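Local atomic coordinates of putative primary metabolism protein HVA1 (Cryptococcus neoformans, PDB entry 4P5N), a protein that may play a role in primary metabolism and, as a small Tudor-domain protein linked to fungal energy metabolism, affects the virulence of this yeast in mammals. Residues D17-P22 with V53-Q58; M3-Q6 with N12-V15; V32-T37 with A43-K48. All blocks are in the same frame, centred on the assembly; numbering follows the deposited sequence.

Contact 1 (D17-P22 with V53-Q58); sequences DTVYTP and VLFTDQ
Val19 and Phe55 meet through first torsions that place a carbon of each side chain between its backbone N and carbonyl carbon: CG of Phe55 (chi1 67°) and CG2 of Val19, whose CG1 is anti to the carbonyl carbon. Both groups lie in the interior of the small Tudor domain, a member of the SH3 clan, where strands 18-22 and 53-56 pass at nearly a right angle with their axes 8.7 Å apart. At that separation the strands meet through side chains, and strand 26-36 stands between them in the antiparallel sheet. The methyl Val19 CG2 lies over the middle of the Phe55 ring, 3.6 Å from its centroid and 12° off the normal, a CH-pi contact aimed squarely at one face. All six ring carbons are therefore close to this one methyl, with CD1 of Phe55 nearest to Val19 CG2 at 3.6 Å. The same methyl also reaches back to Val53, whose CG1 packs 4.4 Å from Val19 CG2, and Val32 of the intervening strand touches both valines. Phe55 also packs on Val63 and His65 of strand 62-65, so its ring is packed between strand 18-22 and strand 62-65. Thr21 turns its two branches to different tasks: OG1 binds a cadmium ion together with NE2 of His65, whereas its methyl remains in the apolar cluster. That methyl, Thr21 CG2, comes to the ring edge near its plane, 4.4 Å from Phe55 CZ.

Contact 2 (M3-Q6 with N12-V15); sequences MSVQ and NINV
Val5 and Ile13 make the close-packed side of this contact. The carbonyl Val5 O accepts the amide of Ile13, with O and N 2.8 Å apart, an N-H...O angle of 162° and the donor almost in line with the carbonyl bond. Directly beside this bond the branched side chains cross, Val5 CG1 resting 3.9 Å from Ile13 CB in one of two conformers of Val5. Further out, CD1 of Ile13 runs on to the backbone of Gln6, 3.8 Å from its carbonyl carbon. Ile13 is buried, and Pro67 and Ile35 touch both it and Val5, so the apolar side of the pair is pressed onto the body of the domain. A single beta bridge, Gln6 with Asn12, is all the sheet-like pairing here: the two chains form an irregular N-terminal hairpin ahead of strand 18-23, laid against the SH3-like fold without joining its sheet. A water molecule extends the pairing beyond the direct bond, accepting from Val5 N at 2.8 Å and donating to Ile13 O. The outer side, by contrast, is polar and lies at the surface, where Ser4 and Gln6 are exposed. With CG anti to its carbonyl carbon (chi1 -63°), Asn12 lies alongside Gln6, the two side chains pointing the same way and their amide planes 36° apart. NE2 of the extended Gln6 reaches Asn12 OD1 at 3.0 Å, tilted from the carbonyl plane. The acceptor lies close to Gln6's own amide plane, and the N-H points nearly straight at it. From the opposite face, more steeply above that plane, Ser4 OG bonds Asn12 OD1 at 2.7 Å, doubtfully, since Ser4 too has a second conformer.

Contact 3 (V32-T37 with A43-K48); sequences VADIVT and AEKGVK. With CD (cadmium ion), chain D; SO4 (sulfate ion), chain O.
Asp34 and Lys45 form a salt bridge, in one of two modelled conformers of the lysine, that ties the far end of strand 26-36 to the end of helix 39-44 within the Tudor domain. Along the strand, Val32 and Ala33 lead into this bridge, and Ala33 and Asp34 both face Leu54 of the neighbouring strand in a classic beta bulge. Asp34 follows with CG roughly anti to its backbone N (chi1 -154°), which extends the carboxylate toward the helix end. Both of its oxygens bind a cadmium ion, OD1 of Asp34 at 2.5 Å and OD2 of Asp34 at 2.7 Å, and Glu41 of the helix supplies a further ligand. Asp34 OD2 also accepts from Lys45 NZ at 3.1 Å, the ammonium arriving nearly along the C-O axis. The two side chains cross at about a right angle, and the lysine chain bends at chi2 and chi4 to bring NZ there. One carboxylate thus serves both metal and ammonium; in this conformer its negative charge probably eases the repulsion between the two cations. OD1 takes a weak bond from the following amide, Ile35 N, as well. Val36, two residues on from Asp34, is turned toward the helix end too, and packs against the lysine chain, its CG2 4.2 Å from Lys45 CG. Glu41 and Ala42 cover the same valine from the helix. The helix itself ends in a Schellman motif at Gly46, where positive phi takes the chain out of the helix, with Gly46 N bonded to Ala43 O at 3.1 Å. Past that turn Lys48 bends at chi3 toward a sulfate, probably from the crystallisation liquor, which also bonds Thr69 of the second subunit; Lys48 NZ donates a hydrogen bond to sulfate O3 at 2.6 Å.

Overall arrangement
The contacts form a compact triangle, their centres 13 to 14 Å apart. Contact 2 closes first along the chain, ahead of the sheet; contact 1 then spans a long loop in which contact 3 is nested. Contacts 1 and 3 share the antiparallel sheet, since strand 26-36 lies between strands 18-23 and 52-56 and Val32 packs against Val19 and Val53. Contact 2 covers this core from outside: Ile13 touches Val19 and Val53, and Ile35 packs on both Val5 and Ile13. Apolar packing thus links contacts 1 and 2 with the strand of contact 3. Cadmium ions sit at contacts 1 and 3, at two separate sites, while the helix end of contact 3 borders the second subunit.

Contact 1 (D17-P22 with V53-Q58)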
loop_
_atom_site.group_PDB
_atom_site.type_symbol
_atom_site.label_atom_id
_atom_site.label_comp_id
_atom_site.label_asym_id
_atom_site.label_seq_id
_atom_site.Cartn_x
_atom_site.Cartn_y
_atom_site.Cartn_z
ATOM N N ASP A 17 2.524 -15.217 9.980
ATOM C CA ASP A 17 3.905 -15.064 10.448
ATOM C C ASP A 17 4.204 -13.602 10.731
ATOM O O ASP A 17 3.658 -12.693 10.080
ATOM C CB ASP A 17 4.932 -15.524 9.396
ATOM C CG ASP A 17 4.980 -17.043 9.206
ATOM O OD1 ASP A 17 4.253 -17.774 9.896
ATOM O OD2 ASP A 17 5.778 -17.512 8.343
ATOM N N THR A 18 5.093 -13.371 11.692
ATOM C CA THR A 18 5.601 -12.032 11.928
ATOM C C THR A 18 6.709 -11.729 10.938
ATOM O O THR A 18 7.695 -12.462 10.880
ATOM C CB THR A 18 6.191 -11.876 13.339
ATOM O OG1 THR A 18 5.223 -12.274 14.317
ATOM C CG2 THR A 18 6.569 -10.425 13.591
ATOM N N VAL A 19 6.537 -10.648 10.170
ATOM C CA VAL A 19 7.577 -10.166 9.250
ATOM C C VAL A 19 8.112 -8.807 9.708
ATOM O O VAL A 19 7.447 -8.090 10.457
ATOM C CB VAL A 19 7.104 -10.116 7.778
ATOM C CG1 VAL A 19 6.880 -11.529 7.264
ATOM C CG2 VAL A 19 5.861 -9.233 7.605
ATOM N N TYR A 20 9.298 -8.449 9.218
ATOM C CA TYR A 20 10.030 -7.277 9.676
ATOM C C TYR A 20 10.784 -6.647 8.510
ATOM O O TYR A 20 11.432 -7.344 7.736
ATOM C CB TYR A 20 11.044 -7.719 10.748
ATOM C CG TYR A 20 12.048 -6.667 11.159
ATOM C CD1 TYR A 20 13.247 -6.484 10.439
ATOM C CD2 TYR A 20 11.825 -5.874 12.283
ATOM C CE1 TYR A 20 14.173 -5.531 10.822
ATOM C CE2 TYR A 20 12.753 -4.916 12.679
ATOM C CZ TYR A 20 13.922 -4.745 11.947
ATOM O OH TYR A 20 14.842 -3.799 12.340
ATOM N N THR A 21 10.708 -5.333 8.405
ATOM C CA THR A 21 11.588 -4.595 7.532
ATOM C C THR A 21 12.019 -3.293 8.213
ATOM O O THR A 21 11.192 -2.608 8.796
ATOM C CB THR A 21 10.928 -4.304 6.176
ATOM O OG1 THR A 21 11.861 -3.590 5.367
ATOM C CG2 THR A 21 9.621 -3.504 6.315
ATOM N N PRO A 22 13.315 -2.952 8.161
ATOM C CA PRO A 22 13.755 -1.710 8.784
ATOM C C PRO A 22 13.809 -0.582 7.771
ATOM O O PRO A 22 13.965 -0.821 6.571
ATOM C CB PRO A 22 15.168 -2.049 9.241
ATOM C CG PRO A 22 15.662 -2.958 8.150
ATOM C CD PRO A 22 14.456 -3.784 7.744
ATOM N N VAL A 53 3.781 -8.922 0.107
ATOM C CA VAL A 53 3.352 -9.436 1.398
ATOM C C VAL A 53 2.551 -8.302 2.042
ATOM O O VAL A 53 3.057 -7.202 2.219
ATOM C CB VAL A 53 4.572 -9.832 2.266
ATOM C CG1 VAL A 53 4.152 -10.324 3.650
ATOM C CG2 VAL A 53 5.376 -10.938 1.591
ATOM N N LEU A 54 1.296 -8.582 2.384
ATOM C CA LEU A 54 0.432 -7.588 3.016
ATOM C C LEU A 54 0.377 -7.876 4.508
ATOM O O LEU A 54 0.049 -8.994 4.907
ATOM C CB LEU A 54 -0.992 -7.622 2.435
ATOM C CG LEU A 54 -1.177 -7.586 0.909
ATOM C CD1 LEU A 54 -2.610 -7.255 0.507
ATOM C CD2 LEU A 54 -0.199 -6.671 0.191
ATOM N N PHE A 55 0.729 -6.877 5.316
ATOM C CA PHE A 55 0.678 -7.005 6.775
ATOM C C PHE A 55 0.359 -5.680 7.433
ATOM O O PHE A 55 0.561 -4.622 6.842
ATOM C CB PHE A 55 1.989 -7.603 7.354
ATOM C CG PHE A 55 3.231 -6.719 7.222
ATOM C CD1 PHE A 55 3.949 -6.630 6.023
ATOM C CD2 PHE A 55 3.732 -6.042 8.336
ATOM C CE1 PHE A 55 5.114 -5.860 5.937
ATOM C CE2 PHE A 55 4.892 -5.274 8.262
ATOM C CZ PHE A 55 5.591 -5.185 7.063
ATOM N N THR A 56 -0.143 -5.741 8.666
ATOM C CA THR A 56 -0.369 -4.532 9.436
ATOM C C THR A 56 0.770 -4.371 10.420
ATOM O O THR A 56 1.108 -5.314 11.127
ATOM C CB THR A 56 -1.718 -4.632 10.167
ATOM O OG1 THR A 56 -2.753 -4.781 9.180
ATOM C CG2 THR A 56 -1.974 -3.394 10.982
ATOM N N ASP A 57 1.387 -3.186 10.448
ATOM C CA ASP A 57 2.550 -2.997 11.299
ATOM C C ASP A 57 2.181 -2.630 12.738
ATOM O O ASP A 57 0.988 -2.585 13.096
ATOM C CB ASP A 57 3.577 -2.024 10.677
ATOM C CG ASP A 57 3.198 -0.563 10.802
ATOM O OD1 ASP A 57 2.195 -0.201 11.463
ATOM O OD2 ASP A 57 3.961 0.267 10.249
ATOM N N GLN A 58 3.207 -2.350 13.538
ATOM C CA GLN A 58 3.047 -2.114 14.981
ATOM C C GLN A 58 2.336 -0.799 15.292
ATOM O O GLN A 58 1.924 -0.564 16.436
ATOM C CB GLN A 58 4.414 -2.200 15.691
ATOM C CG GLN A 58 5.312 -0.991 15.432
ATOM C CD GLN A 58 6.014 -0.971 14.081
ATOM O OE1 GLN A 58 5.970 -1.923 13.294
ATOM N NE2 GLN A 58 6.683 0.139 13.815
#

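Contact 2 (M3-Q6 with N12-V15)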
loop_
_atom_site.group_PDB
_atom_site.type_symbol
_atom_site.label_atom_id
_atom_site.label_comp_id
_atom_site.label_asym_id
_atom_site.label_seq_id
_atom_site.Cartn_x
_atom_site.Cartn_y
_atom_site.Cartn_z
ATOM N N MET A 3 3.459 -21.897 -5.826
ATOM C CA MET A 3 4.386 -22.309 -4.726
ATOM C C MET A 3 4.660 -21.176 -3.728
ATOM O O MET A 3 4.055 -20.106 -3.811
ATOM C CB MET A 3 5.686 -22.894 -5.295
ATOM C CG MET A 3 6.413 -22.002 -6.294
ATOM S SD MET A 3 7.137 -22.946 -7.652
ATOM C CE MET A 3 8.417 -23.879 -6.809
ATOM N N SER A 4 5.583 -21.415 -2.798
ATOM C CA SER A 4 5.823 -20.500 -1.690
ATOM C C SER A 4 6.591 -19.232 -2.104
ATOM O O SER A 4 7.360 -19.253 -3.075
ATOM C CB SER A 4 6.614 -21.232 -0.616
ATOM O OG SER A 4 7.833 -21.721 -1.155
ATOM N N VAL A 5 6.361 -18.136 -1.375
ATOM C CA VAL A 5 7.168 -16.919 -1.489
ATOM C C VAL A 5 8.153 -16.896 -0.319
ATOM O O VAL A 5 7.749 -17.202 0.821
ATOM C CB VAL A 5 6.283 -15.656 -1.450
ATOM C CG1 VAL A 5 5.747 -15.379 -0.052
ATOM C CG2 VAL A 5 7.075 -14.472 -1.921
ATOM N N GLN A 6 9.397 -16.504 -0.569
ATOM C CA GLN A 6 10.439 -16.565 0.457
ATOM C C GLN A 6 10.951 -15.184 0.871
ATOM O O GLN A 6 10.921 -14.213 0.085
ATOM C CB GLN A 6 11.590 -17.474 0.016
ATOM C CG GLN A 6 11.120 -18.914 -0.216
ATOM C CD GLN A 6 12.188 -19.870 -0.711
ATOM O OE1 GLN A 6 13.222 -19.450 -1.241
ATOM N NE2 GLN A 6 11.941 -21.172 -0.541
ATOM N N ASN A 12 10.277 -19.767 3.631
ATOM C CA ASN A 12 8.892 -19.667 3.195
ATOM C C ASN A 12 8.073 -18.784 4.133
ATOM O O ASN A 12 8.103 -18.971 5.365
ATOM C CB ASN A 12 8.267 -21.066 3.110
ATOM C CG ASN A 12 8.958 -21.958 2.079
ATOM O OD1 ASN A 12 9.432 -21.475 1.045
ATOM N ND2 ASN A 12 8.985 -23.268 2.333
ATOM N N ILE A 13 7.330 -17.841 3.560
ATOM C CA ILE A 13 6.507 -16.937 4.357
ATOM C C ILE A 13 5.076 -17.459 4.383
ATOM O O ILE A 13 4.516 -17.775 3.350
ATOM C CB ILE A 13 6.517 -15.492 3.790
ATOM C CG1 ILE A 13 7.954 -14.937 3.719
ATOM C CG2 ILE A 13 5.579 -14.597 4.612
ATOM C CD1 ILE A 13 8.086 -13.691 2.857
ATOM N N ASN A 14 4.497 -17.550 5.577
ATOM C CA ASN A 14 3.130 -18.021 5.738
ATOM C C ASN A 14 2.262 -16.915 6.302
ATOM O O ASN A 14 2.737 -16.082 7.090
ATOM C CB ASN A 14 3.087 -19.224 6.685
ATOM C CG ASN A 14 3.868 -20.408 6.162
ATOM O OD1 ASN A 14 3.774 -20.767 4.981
ATOM N ND2 ASN A 14 4.639 -21.036 7.044
ATOM N N VAL A 15 0.988 -16.926 5.917
ATOM C CA VAL A 15 -0.015 -16.073 6.549
ATOM C C VAL A 15 -0.002 -16.326 8.058
ATOM O O VAL A 15 0.080 -17.472 8.498
ATOM C CB VAL A 15 -1.410 -16.293 5.931
ATOM C CG1 VAL A 15 -2.484 -15.620 6.771
ATOM C CG2 VAL A 15 -1.424 -15.768 4.497
HETATM O O HOH W 1 4.487 -18.467 0.724
#

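Contact 3 (V32-T37 with A43-K48)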
loop_
_atom_site.group_PDB
_atom_site.type_symbol
_atom_site.label_atom_id
_atom_site.label_comp_id
_atom_site.label_asym_id
_atom_site.label_seq_id
_atom_site.Cartn_x
_atom_site.Cartn_y
_atom_site.Cartn_z
ATOM N N VAL A 32 1.588 -11.306 8.815
ATOM C CA VAL A 32 1.158 -11.427 7.431
ATOM C C VAL A 32 -0.353 -11.720 7.355
ATOM O O VAL A 32 -0.842 -12.690 7.963
ATOM C CB VAL A 32 1.969 -12.518 6.696
ATOM C CG1 VAL A 32 1.485 -12.642 5.260
ATOM C CG2 VAL A 32 3.469 -12.173 6.713
ATOM N N ALA A 33 -1.075 -10.879 6.609
ATOM C CA ALA A 33 -2.502 -11.086 6.332
ATOM C C ALA A 33 -2.747 -11.784 5.010
ATOM O O ALA A 33 -3.734 -12.521 4.860
ATOM C CB ALA A 33 -3.258 -9.769 6.370
ATOM N N ASP A 34 -1.860 -11.536 4.046
ATOM C CA ASP A 34 -2.046 -12.065 2.710
ATOM C C ASP A 34 -0.742 -11.994 1.927
ATOM O O ASP A 34 0.117 -11.159 2.191
ATOM C CB ASP A 34 -3.128 -11.253 1.987
ATOM C CG ASP A 34 -3.837 -12.032 0.906
ATOM O OD1 ASP A 34 -3.440 -13.184 0.592
ATOM O OD2 ASP A 34 -4.804 -11.476 0.343
ATOM N N ILE A 35 -0.611 -12.901 0.968
ATOM C CA ILE A 35 0.521 -12.946 0.068
ATOM C C ILE A 35 -0.066 -12.926 -1.336
ATOM O O ILE A 35 -0.803 -13.830 -1.732
ATOM C CB ILE A 35 1.355 -14.216 0.318
ATOM C CG1 ILE A 35 1.898 -14.208 1.752
ATOM C CG2 ILE A 35 2.500 -14.307 -0.674
ATOM C CD1 ILE A 35 2.502 -15.510 2.215
ATOM N N VAL A 36 0.237 -11.866 -2.065
ATOM C CA VAL A 36 -0.317 -11.616 -3.386
ATOM C C VAL A 36 0.732 -11.998 -4.430
ATOM O O VAL A 36 1.882 -11.520 -4.369
ATOM C CB VAL A 36 -0.655 -10.122 -3.517
ATOM C CG1 VAL A 36 -1.095 -9.792 -4.916
ATOM C CG2 VAL A 36 -1.730 -9.734 -2.523
ATOM N N THR A 37 0.373 -12.875 -5.369
ATOM C CA THR A 37 1.384 -13.396 -6.307
ATOM C C THR A 37 1.053 -13.252 -7.783
ATOM O O THR A 37 1.819 -13.718 -8.616
ATOM C CB THR A 37 1.705 -14.885 -6.075
ATOM O OG1 THR A 37 0.505 -15.652 -6.178
ATOM C CG2 THR A 37 2.334 -15.111 -4.709
ATOM N N ALA A 43 -4.018 -6.186 -8.491
ATOM C CA ALA A 43 -4.970 -5.175 -8.908
ATOM C C ALA A 43 -6.192 -5.159 -7.989
ATOM O O ALA A 43 -6.617 -4.098 -7.542
ATOM C CB ALA A 43 -5.375 -5.381 -10.356
ATOM N N GLU A 44 -6.739 -6.334 -7.694
ATOM C CA GLU A 44 -7.894 -6.427 -6.807
ATOM C C GLU A 44 -7.622 -5.863 -5.400
ATOM O O GLU A 44 -8.495 -5.247 -4.808
ATOM C CB GLU A 44 -8.389 -7.866 -6.719
ATOM C CG GLU A 44 -9.556 -8.055 -5.764
ATOM C CD GLU A 44 -9.913 -9.508 -5.567
ATOM O OE1 GLU A 44 -9.004 -10.307 -5.255
ATOM O OE2 GLU A 44 -11.105 -9.846 -5.714
ATOM N N LYS A 45 -6.408 -6.071 -4.895
ATOM C CA LYS A 45 -6.038 -5.634 -3.551
ATOM C C LYS A 45 -5.441 -4.223 -3.534
ATOM O O LYS A 45 -5.010 -3.744 -2.484
ATOM C CB LYS A 45 -5.069 -6.635 -2.912
ATOM C CG LYS A 45 -5.580 -8.068 -2.896
ATOM C CD LYS A 45 -6.675 -8.285 -1.864
ATOM C CE LYS A 45 -7.425 -9.589 -2.110
ATOM N NZ LYS A 45 -6.536 -10.790 -2.103
ATOM N N GLY A 46 -5.415 -3.569 -4.695
ATOM C CA GLY A 46 -4.950 -2.189 -4.801
ATOM C C GLY A 46 -3.463 -1.973 -4.627
ATOM O O GLY A 46 -3.042 -0.887 -4.254
ATOM N N VAL A 47 -2.675 -3.013 -4.889
ATOM C CA VAL A 47 -1.218 -2.929 -4.781
ATOM C C VAL A 47 -0.589 -3.167 -6.146
ATOM O O VAL A 47 -1.287 -3.522 -7.089
ATOM C CB VAL A 47 -0.631 -3.883 -3.705
ATOM C CG1 VAL A 47 -1.258 -3.580 -2.345
ATOM C CG2 VAL A 47 -0.841 -5.345 -4.064
ATOM N N LYS A 48 0.721 -2.966 -6.236
ATOM C CA LYS A 48 1.440 -3.065 -7.506
ATOM C C LYS A 48 2.619 -4.000 -7.366
ATOM O O LYS A 48 3.146 -4.193 -6.254
ATOM C CB LYS A 48 1.964 -1.695 -7.933
ATOM C CG LYS A 48 0.894 -0.655 -8.212
ATOM C CD LYS A 48 1.497 0.721 -8.451
ATOM C CE LYS A 48 1.938 0.892 -9.894
ATOM N NZ LYS A 48 1.994 2.337 -10.229
HETATM CD CD CD D . -5.160 -13.689 -1.221
HETATM S S SO4 O . -0.078 4.478 -11.540
HETATM O O1 SO4 O . 1.163 4.212 -12.298
HETATM O O2 SO4 O . 0.128 5.685 -10.717
HETATM O O3 SO4 O . -0.345 3.354 -10.624
HETATM O O4 SO4 O . -1.234 4.672 -12.444
#